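Local coordinates for Succinylglutamatedesuccinylase/aspartoacylase (Rhodobacter sphaeroides 2.4.1, PDB 3CDX), which probably hydrolyses amide or ester bonds as a metal-dependent member of the succinylglutamate desuccinylase/aspartoacylase family, with a calcium ion bound in this crystal, at residues Thr55-Gly60 with Ser197-Cys202; Gln70-Asp75 with Val146-Ala151; Thr213-Trp218 with Val226-Arg231. All coordinates share one frame; numbering follows the deposited sequence. Where two conformers were deposited one is given.

Overall arrangement
All three interactions lie in the catalytic domain and share its central strands: 55-60, 144-148 and 209-214 run parallel, with 144-148 in the middle. Along the chain, interaction 2 is nested within the span closed by interaction 1, and interaction 3 follows. The centres of interactions 1 and 2 are about 11 Å apart, those of 2 and 3 about 7 Å, and those of 1 and 3 about 16 Å; interactions 1 and 3 do not touch. Interaction 2 lies between the other two: D147 meets T59 of interaction 1, and H149 N meets T213 OG1 of interaction 3. These bonds link the helix packing to segment 146-151, which carries calcium ligand H149.

Interaction 1: Thr55-Gly60 with Ser197-Cys202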
loop_
_atom_site.group_PDB
_atom_site.type_symbol
_atom_site.label_atom_id
_atom_site.label_comp_id
_atom_site.label_asym_id
_atom_site.label_seq_id
_atom_site.Cartn_x
_atom_site.Cartn_y
_atom_site.Cartn_z
ATOM N N THR A 55 -29.040 30.800 15.526
ATOM C CA THR A 55 -27.918 30.427 14.674
ATOM C C THR A 55 -28.259 29.094 14.033
ATOM O O THR A 55 -28.605 28.157 14.741
ATOM C CB THR A 55 -26.589 30.346 15.461
ATOM O OG1 THR A 55 -26.184 31.667 15.874
ATOM C CG2 THR A 55 -25.444 29.707 14.579
ATOM N N VAL A 56 -28.156 29.025 12.698
ATOM C CA VAL A 56 -28.313 27.763 11.969
ATOM C C VAL A 56 -26.969 27.263 11.471
ATOM O O VAL A 56 -26.282 27.946 10.737
ATOM C CB VAL A 56 -29.284 27.921 10.765
ATOM C CG1 VAL A 56 -29.345 26.638 9.955
ATOM C CG2 VAL A 56 -30.693 28.375 11.266
ATOM N N LEU A 57 -26.599 26.048 11.866
ATOM C CA LEU A 57 -25.322 25.488 11.427
ATOM C C LEU A 57 -25.577 24.400 10.402
ATOM O O LEU A 57 -26.317 23.442 10.673
ATOM C CB LEU A 57 -24.507 24.982 12.618
ATOM C CG LEU A 57 -23.313 24.042 12.365
ATOM C CD1 LEU A 57 -22.133 24.740 11.648
ATOM C CD2 LEU A 57 -22.882 23.394 13.674
ATOM N N LEU A 58 -24.934 24.552 9.240
ATOM C CA LEU A 58 -25.110 23.694 8.055
ATOM C C LEU A 58 -23.777 23.030 7.737
ATOM O O LEU A 58 -22.778 23.729 7.456
ATOM C CB LEU A 58 -25.596 24.530 6.845
ATOM C CG LEU A 58 -26.951 25.257 7.024
ATOM C CD1 LEU A 58 -27.236 26.121 5.871
ATOM C CD2 LEU A 58 -28.114 24.298 7.326
ATOM N N THR A 59 -23.722 21.707 7.868
ATOM C CA THR A 59 -22.469 21.003 7.613
ATOM C C THR A 59 -22.649 20.011 6.489
ATOM O O THR A 59 -23.713 19.393 6.374
ATOM C CB THR A 59 -21.889 20.279 8.894
ATOM O OG1 THR A 59 -22.887 19.425 9.489
ATOM C CG2 THR A 59 -21.414 21.316 9.911
ATOM N N GLY A 60 -21.623 19.887 5.644
ATOM C CA GLY A 60 -21.578 18.878 4.603
ATOM C C GLY A 60 -20.189 18.255 4.505
ATOM O O GLY A 60 -19.225 18.789 5.056
ATOM N N SER A 197 -21.056 8.073 18.479
ATOM C CA SER A 197 -19.818 8.788 18.204
ATOM C C SER A 197 -19.939 9.552 16.900
ATOM O O SER A 197 -18.921 9.968 16.290
ATOM C CB SER A 197 -18.664 7.780 18.164
ATOM O OG SER A 197 -19.078 6.627 17.441
ATOM N N THR A 198 -21.184 9.728 16.459
ATOM C CA THR A 198 -21.440 10.536 15.276
ATOM C C THR A 198 -21.473 12.017 15.636
ATOM O O THR A 198 -21.627 12.395 16.810
ATOM C CB THR A 198 -22.788 10.197 14.629
ATOM O OG1 THR A 198 -23.820 10.534 15.553
ATOM C CG2 THR A 198 -22.868 8.706 14.223
ATOM N N PHE A 199 -21.378 12.861 14.623
ATOM C CA PHE A 199 -21.606 14.296 14.862
ATOM C C PHE A 199 -23.011 14.588 15.394
ATOM O O PHE A 199 -23.176 15.410 16.290
ATOM C CB PHE A 199 -21.359 15.102 13.611
ATOM C CG PHE A 199 -21.551 16.582 13.787
ATOM C CD1 PHE A 199 -20.744 17.313 14.661
ATOM C CD2 PHE A 199 -22.533 17.253 13.051
ATOM C CE1 PHE A 199 -20.908 18.705 14.789
ATOM C CE2 PHE A 199 -22.715 18.634 13.180
ATOM C CZ PHE A 199 -21.893 19.362 14.040
ATOM N N THR A 200 -24.027 13.935 14.839
ATOM C CA THR A 200 -25.407 14.175 15.301
ATOM C C THR A 200 -25.550 13.873 16.796
ATOM O O THR A 200 -26.212 14.620 17.517
ATOM C CB THR A 200 -26.497 13.461 14.423
ATOM O OG1 THR A 200 -26.273 12.045 14.382
ATOM C CG2 THR A 200 -26.461 13.973 12.983
ATOM N N SER A 201 -24.885 12.820 17.283
ATOM C CA SER A 201 -24.971 12.474 18.709
ATOM C C SER A 201 -24.370 13.581 19.583
ATOM O O SER A 201 -24.803 13.777 20.719
ATOM C CB SER A 201 -24.352 11.099 19.016
ATOM O OG SER A 201 -22.938 11.140 18.933
ATOM N N CYS A 202 -23.403 14.319 19.036
ATOM C CA CYS A 202 -22.863 15.507 19.696
ATOM C C CYS A 202 -23.894 16.615 19.772
ATOM O O CYS A 202 -24.084 17.203 20.828
ATOM C CB CYS A 202 -21.642 16.034 18.963
ATOM S SG CYS A 202 -20.230 15.025 19.194
#
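F199 bridges the gap to strand 55-60 almost alone, meeting L57 and T59 with the far end of its ring. The backbones stay well apart, the nearest CA atoms, those of T59 and F199, being 9.9 Å from each other. The ring spans this distance because CG stands anti to the backbone N of F199 (chi1 -179°), which sends the phenyl group out from the helix start. The closer approach is at T59, whose OG1 lies 3.8 Å from F199 CE2, oblique to the ring. That hydroxyl has its polar partner elsewhere, in the carboxylate of D147, so the aromatic carbon merely packs beside it. L57 comes in at the ring edge, near its plane, with CD2 4.2 Å from F199 CZ, a looser apolar touch. Only 96 Å² is buried in all, yet the three touching residues are buried. The other side of the helix start is polar and partly exposed. There T198 is the N-cap: its OG1 accepts from S201 N at 3.1 Å. In return, S201 OG donates to T198 O at 2.8 Å. Strand 55-60 itself runs between strands 87-92 and 144-148; L57 also packs on I138 of helix 126-138, and F199 also packs on S145 and D147 of strand 144-148 and against the ring of F118, with the planes at about 55°.

Interaction 2: Gln70-Asp75 with Val146-Ala151. With CA (calcium ion), chain G.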
loop_
_atom_site.group_PDB
_atom_site.type_symbol
_atom_site.label_atom_id
_atom_site.label_comp_id
_atom_site.label_asym_id
_atom_site.label_seq_id
_atom_site.Cartn_x
_atom_site.Cartn_y
_atom_site.Cartn_z
ATOM N N GLN A 70 -22.216 18.957 0.183
ATOM C CA GLN A 70 -21.102 19.793 -0.307
ATOM C C GLN A 70 -21.581 20.797 -1.375
ATOM O O GLN A 70 -21.155 21.930 -1.360
ATOM C CB GLN A 70 -19.989 18.919 -0.916
ATOM C CG GLN A 70 -19.345 17.899 0.077
ATOM C CD GLN A 70 -18.304 17.058 -0.633
ATOM O OE1 GLN A 70 -17.538 17.589 -1.444
ATOM N NE2 GLN A 70 -18.300 15.719 -0.375
ATOM N N ILE A 71 -22.416 20.323 -2.320
ATOM C CA ILE A 71 -22.999 21.179 -3.365
ATOM C C ILE A 71 -24.013 22.192 -2.800
ATOM O O ILE A 71 -23.875 23.401 -3.024
ATOM C CB ILE A 71 -23.678 20.345 -4.448
ATOM C CG1 ILE A 71 -22.633 19.528 -5.254
ATOM C CG2 ILE A 71 -24.493 21.250 -5.374
ATOM C CD1 ILE A 71 -23.262 18.351 -6.062
ATOM N N ALA A 72 -25.004 21.712 -2.042
ATOM C CA ALA A 72 -26.084 22.574 -1.546
ATOM C C ALA A 72 -25.505 23.708 -0.679
ATOM O O ALA A 72 -25.844 24.875 -0.862
ATOM C CB ALA A 72 -27.062 21.766 -0.752
ATOM N N ILE A 73 -24.610 23.352 0.241
ATOM C CA ILE A 73 -24.077 24.318 1.210
ATOM C C ILE A 73 -23.055 25.307 0.611
ATOM O O ILE A 73 -23.054 26.469 0.967
ATOM C CB ILE A 73 -23.545 23.606 2.485
ATOM C CG1 ILE A 73 -24.684 22.853 3.184
ATOM C CG2 ILE A 73 -22.940 24.572 3.483
ATOM C CD1 ILE A 73 -24.194 21.946 4.328
ATOM N N SER A 74 -22.163 24.842 -0.257
ATOM C CA SER A 74 -21.207 25.752 -0.865
ATOM C C SER A 74 -21.899 26.729 -1.799
ATOM O O SER A 74 -21.498 27.903 -1.909
ATOM C CB SER A 74 -20.074 25.000 -1.581
ATOM O OG SER A 74 -20.519 24.396 -2.771
ATOM N N ASP A 75 -22.934 26.248 -2.488
ATOM C CA ASP A 75 -23.769 27.129 -3.312
ATOM C C ASP A 75 -24.440 28.230 -2.455
ATOM O O ASP A 75 -24.398 29.406 -2.809
ATOM C CB ASP A 75 -24.805 26.274 -4.077
ATOM C CG ASP A 75 -25.772 27.123 -4.919
ATOM O OD1 ASP A 75 -25.313 27.687 -5.936
ATOM O OD2 ASP A 75 -26.984 27.190 -4.565
ATOM N N VAL A 146 -28.200 21.143 10.730
ATOM C CA VAL A 146 -28.517 20.219 9.636
ATOM C C VAL A 146 -27.172 19.637 9.126
ATOM O O VAL A 146 -26.319 20.337 8.600
ATOM C CB VAL A 146 -29.326 20.852 8.470
ATOM C CG1 VAL A 146 -29.795 19.753 7.486
ATOM C CG2 VAL A 146 -30.562 21.658 9.011
ATOM N N ASP A 147 -26.982 18.356 9.366
ATOM C CA ASP A 147 -25.777 17.670 8.936
ATOM C C ASP A 147 -26.146 16.836 7.710
ATOM O O ASP A 147 -26.957 15.890 7.776
ATOM C CB ASP A 147 -25.164 16.865 10.128
ATOM C CG ASP A 147 -23.811 16.226 9.793
ATOM O OD1 ASP A 147 -23.032 16.758 8.942
ATOM O OD2 ASP A 147 -23.564 15.143 10.366
ATOM N N MET A 148 -25.618 17.247 6.564
ATOM C CA MET A 148 -26.036 16.648 5.297
ATOM C C MET A 148 -25.191 15.420 4.837
ATOM O O MET A 148 -23.970 15.516 4.545
ATOM C CB MET A 148 -26.055 17.738 4.217
ATOM C CG MET A 148 -26.988 18.966 4.546
ATOM S SD MET A 148 -27.242 20.217 3.251
ATOM C CE MET A 148 -28.406 19.432 2.181
ATOM N N HIS A 149 -25.874 14.286 4.741
ATOM C CA HIS A 149 -25.266 13.030 4.389
ATOM C C HIS A 149 -25.964 12.393 3.191
ATOM O O HIS A 149 -27.051 12.847 2.766
ATOM C CB HIS A 149 -25.325 12.078 5.608
ATOM C CG HIS A 149 -24.396 12.477 6.717
ATOM N ND1 HIS A 149 -23.147 11.915 6.886
ATOM C CD2 HIS A 149 -24.518 13.416 7.683
ATOM C CE1 HIS A 149 -22.538 12.482 7.911
ATOM N NE2 HIS A 149 -23.356 13.385 8.425
ATOM N N THR A 150 -25.336 11.330 2.680
ATOM C CA THR A 150 -25.928 10.398 1.732
ATOM C C THR A 150 -25.323 9.044 2.093
ATOM O O THR A 150 -24.509 8.967 3.024
ATOM C CB THR A 150 -25.559 10.703 0.255
ATOM O OG1 THR A 150 -24.178 10.357 0.019
ATOM C CG2 THR A 150 -25.789 12.166 -0.115
ATOM N N ALA A 151 -25.685 7.992 1.354
ATOM C CA ALA A 151 -25.122 6.659 1.633
ATOM C C ALA A 151 -23.751 6.416 0.993
ATOM O O ALA A 151 -23.195 5.321 1.126
ATOM C CB ALA A 151 -26.101 5.574 1.250
HETATM CA CA CA G . -22.433 9.893 6.023
#
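Next to M148, which reaches across to A72 and I73 of helix 68-79, the imidazole of H149 is gripped round its edge. ND1 binds the calcium ion at 2.3 Å; NE2 donates to D147 OD2 at 2.6 Å, with the acceptor 1° from the ring plane; and D147 O lies in plane at the rim. The carboxylate is turned differently: OD2 takes this bond from above its own plane, 57° out of it. Two attachments, one at each ring nitrogen, are likely to fix the imidazole's rotation. The contact with helix 68-79 is wholly apolar and runs through M148. Its CB points toward the helix, whereas that of D147 points away. M148 SD sits 3.7 Å from I73 CD1, and equally close to I73 CG1. A bend at chi3 (78°) then carries M148 CE to A72 CB, 4.0 Å away. With an alanine in place of M148, the I73 side chain and A72 CB would probably lose this partner on the strand, and a gap would be likely to open between helix and strand. I233 of helix 223-239 and L215 also pack on this methionine. H63 and E66 complete the protein ligands of the metal, so the site shows the HxxE...H signature of the M14 metallocarboxypeptidase-like hydrolases, whose cofactor is normally zinc, with the last histidine immediately after M148 in the chain.

Interaction 3: Thr213-Trp218 with Val226-Arg231; sequences TELGGW and VRIGKR
L215 points its forked end at helix 223-239, where its two methyl groups divide the work. CD1 lies 3.7 Å from G229 CA and 4.1 Å from G229 N, directly against the helix backbone, while CD2 turns to I228 CG2 at 3.8 Å. L215 and I228 approach at a slant. I228 starts toward the leucine, but its CD1 end leads away, so the touching falls to CG2, the branch anti to the backbone N. Two conformers of I228 were deposited, which makes this half of the contact less certain. The G229 half rests on the backbone: a CB built on it would fall 2.9 Å from L215 CD1, a clash, and without one the CA atoms of L215 and G229 come within 7.2 Å. In the alpha/beta catalytic domain this is the place where a strand of the parallel set leads into a loop whose first residue, L215, packs against the following helix. Strand 209-214 pairs with 144-148, and L215 also touches E68 of helix 68-79. Past L215 the chain passes through G216 and G217, both at positive phi (137° and 145°), where a side chain would be jammed against the preceding carbonyl O. The loop then reaches a subunit interface, where W218 forms a cation-pi contact with R220 of a neighbouring subunit.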
loop_
_atom_site.group_PDB
_atom_site.type_symbol
_atom_site.label_atom_id
_atom_site.label_comp_id
_atom_site.label_asym_id
_atom_site.label_seq_id
_atom_site.Cartn_x
_atom_site.Cartn_y
_atom_site.Cartn_z
ATOM N N THR A 213 -29.566 14.253 6.948
ATOM C CA THR A 213 -30.149 13.900 5.640
ATOM C C THR A 213 -29.565 12.619 5.058
ATOM O O THR A 213 -28.460 12.201 5.435
ATOM C CB THR A 213 -30.027 15.025 4.604
ATOM O OG1 THR A 213 -28.699 15.072 4.075
ATOM C CG2 THR A 213 -30.369 16.384 5.214
ATOM N N GLU A 214 -30.368 11.939 4.223
ATOM C CA GLU A 214 -29.879 10.929 3.322
ATOM C C GLU A 214 -30.413 11.303 1.937
ATOM O O GLU A 214 -31.603 11.130 1.634
ATOM C CB GLU A 214 -30.286 9.527 3.785
ATOM C CG GLU A 214 -29.649 9.034 5.144
ATOM C CD GLU A 214 -28.105 9.016 5.158
ATOM O OE1 GLU A 214 -27.478 9.051 4.080
ATOM O OE2 GLU A 214 -27.511 8.942 6.261
ATOM N N LEU A 215 -29.525 11.846 1.122
ATOM C CA LEU A 215 -29.878 12.441 -0.157
ATOM C C LEU A 215 -29.264 11.717 -1.347
ATOM O O LEU A 215 -29.016 12.324 -2.364
ATOM C CB LEU A 215 -29.486 13.943 -0.170
ATOM C CG LEU A 215 -30.269 14.899 0.766
ATOM C CD1 LEU A 215 -29.641 16.295 0.818
ATOM C CD2 LEU A 215 -31.783 15.001 0.409
ATOM N N GLY A 216 -29.028 10.413 -1.223
ATOM C CA GLY A 216 -28.553 9.635 -2.352
ATOM C C GLY A 216 -27.459 8.655 -2.000
ATOM O O GLY A 216 -27.480 8.020 -0.926
ATOM N N GLY A 217 -26.505 8.501 -2.915
ATOM C CA GLY A 217 -25.523 7.431 -2.768
ATOM C C GLY A 217 -25.116 6.856 -4.112
ATOM O O GLY A 217 -25.018 7.593 -5.080
ATOM N N TRP A 218 -24.834 5.554 -4.140
ATOM C CA TRP A 218 -24.390 4.833 -5.340
ATOM C C TRP A 218 -23.106 5.444 -5.979
ATOM O O TRP A 218 -22.893 5.348 -7.215
ATOM C CB TRP A 218 -25.522 4.760 -6.368
ATOM C CG TRP A 218 -26.442 3.561 -6.224
ATOM C CD1 TRP A 218 -26.297 2.497 -5.366
ATOM C CD2 TRP A 218 -27.610 3.297 -7.001
ATOM N NE1 TRP A 218 -27.313 1.581 -5.570
ATOM C CE2 TRP A 218 -28.130 2.045 -6.568
ATOM C CE3 TRP A 218 -28.268 3.988 -8.028
ATOM C CZ2 TRP A 218 -29.277 1.472 -7.130
ATOM C CZ3 TRP A 218 -29.416 3.412 -8.590
ATOM C CH2 TRP A 218 -29.903 2.172 -8.144
ATOM N N VAL A 226 -29.872 16.742 -4.895
ATOM C CA VAL A 226 -29.317 18.092 -4.897
ATOM C C VAL A 226 -30.476 19.112 -4.807
ATOM O O VAL A 226 -30.374 20.085 -4.061
ATOM C CB VAL A 226 -28.476 18.346 -6.167
ATOM C CG1 VAL A 226 -28.128 19.819 -6.323
ATOM C CG2 VAL A 226 -27.176 17.464 -6.183
ATOM N N ARG A 227 -31.559 18.884 -5.559
ATOM C CA ARG A 227 -32.709 19.783 -5.565
ATOM C C ARG A 227 -33.377 19.813 -4.175
ATOM O O ARG A 227 -33.639 20.850 -3.662
ATOM C CB ARG A 227 -33.741 19.355 -6.630
ATOM C CG ARG A 227 -34.950 20.365 -6.780
ATOM C CD ARG A 227 -36.025 19.882 -7.798
ATOM N NE ARG A 227 -36.625 18.610 -7.367
ATOM C CZ ARG A 227 -37.582 18.498 -6.435
ATOM N NH1 ARG A 227 -38.064 19.571 -5.819
ATOM N NH2 ARG A 227 -38.056 17.314 -6.109
ATOM N N ILE A 228 -33.612 18.653 -3.583
ATOM C CA ILE A 228 -34.285 18.566 -2.282
ATOM C C ILE A 228 -33.415 19.167 -1.175
ATOM O O ILE A 228 -33.909 19.891 -0.300
ATOM C CB ILE A 228 -34.741 17.113 -2.006
ATOM C CG1 ILE A 228 -35.936 16.757 -2.914
ATOM C CG2 ILE A 228 -35.017 16.849 -0.505
ATOM C CD1 ILE A 228 -37.287 17.431 -2.554
ATOM N N GLY A 229 -32.113 18.914 -1.242
ATOM C CA GLY A 229 -31.172 19.496 -0.299
ATOM C C GLY A 229 -31.027 21.002 -0.391
ATOM O O GLY A 229 -31.032 21.684 0.627
ATOM N N LYS A 230 -30.895 21.543 -1.593
ATOM C CA LYS A 230 -30.836 22.994 -1.774
ATOM C C LYS A 230 -32.106 23.689 -1.223
ATOM O O LYS A 230 -32.024 24.665 -0.451
ATOM C CB LYS A 230 -30.705 23.348 -3.251
ATOM C CG LYS A 230 -29.298 23.190 -3.894
ATOM C CD LYS A 230 -29.277 23.753 -5.353
ATOM C CE LYS A 230 -27.851 23.989 -5.846
ATOM N NZ LYS A 230 -27.717 24.645 -7.196
ATOM N N ARG A 231 -33.280 23.206 -1.631
ATOM C CA ARG A 231 -34.550 23.735 -1.084
ATOM C C ARG A 231 -34.646 23.533 0.451
ATOM O O ARG A 231 -35.117 24.396 1.156
ATOM C CB ARG A 231 -35.745 23.111 -1.810
ATOM C CG ARG A 231 -37.116 23.740 -1.469
ATOM C CD ARG A 231 -38.271 23.018 -2.119
ATOM N NE ARG A 231 -38.575 21.755 -1.468
ATOM C CZ ARG A 231 -39.612 20.986 -1.792
ATOM N NH1 ARG A 231 -40.452 21.366 -2.740
ATOM N NH2 ARG A 231 -39.832 19.865 -1.148
#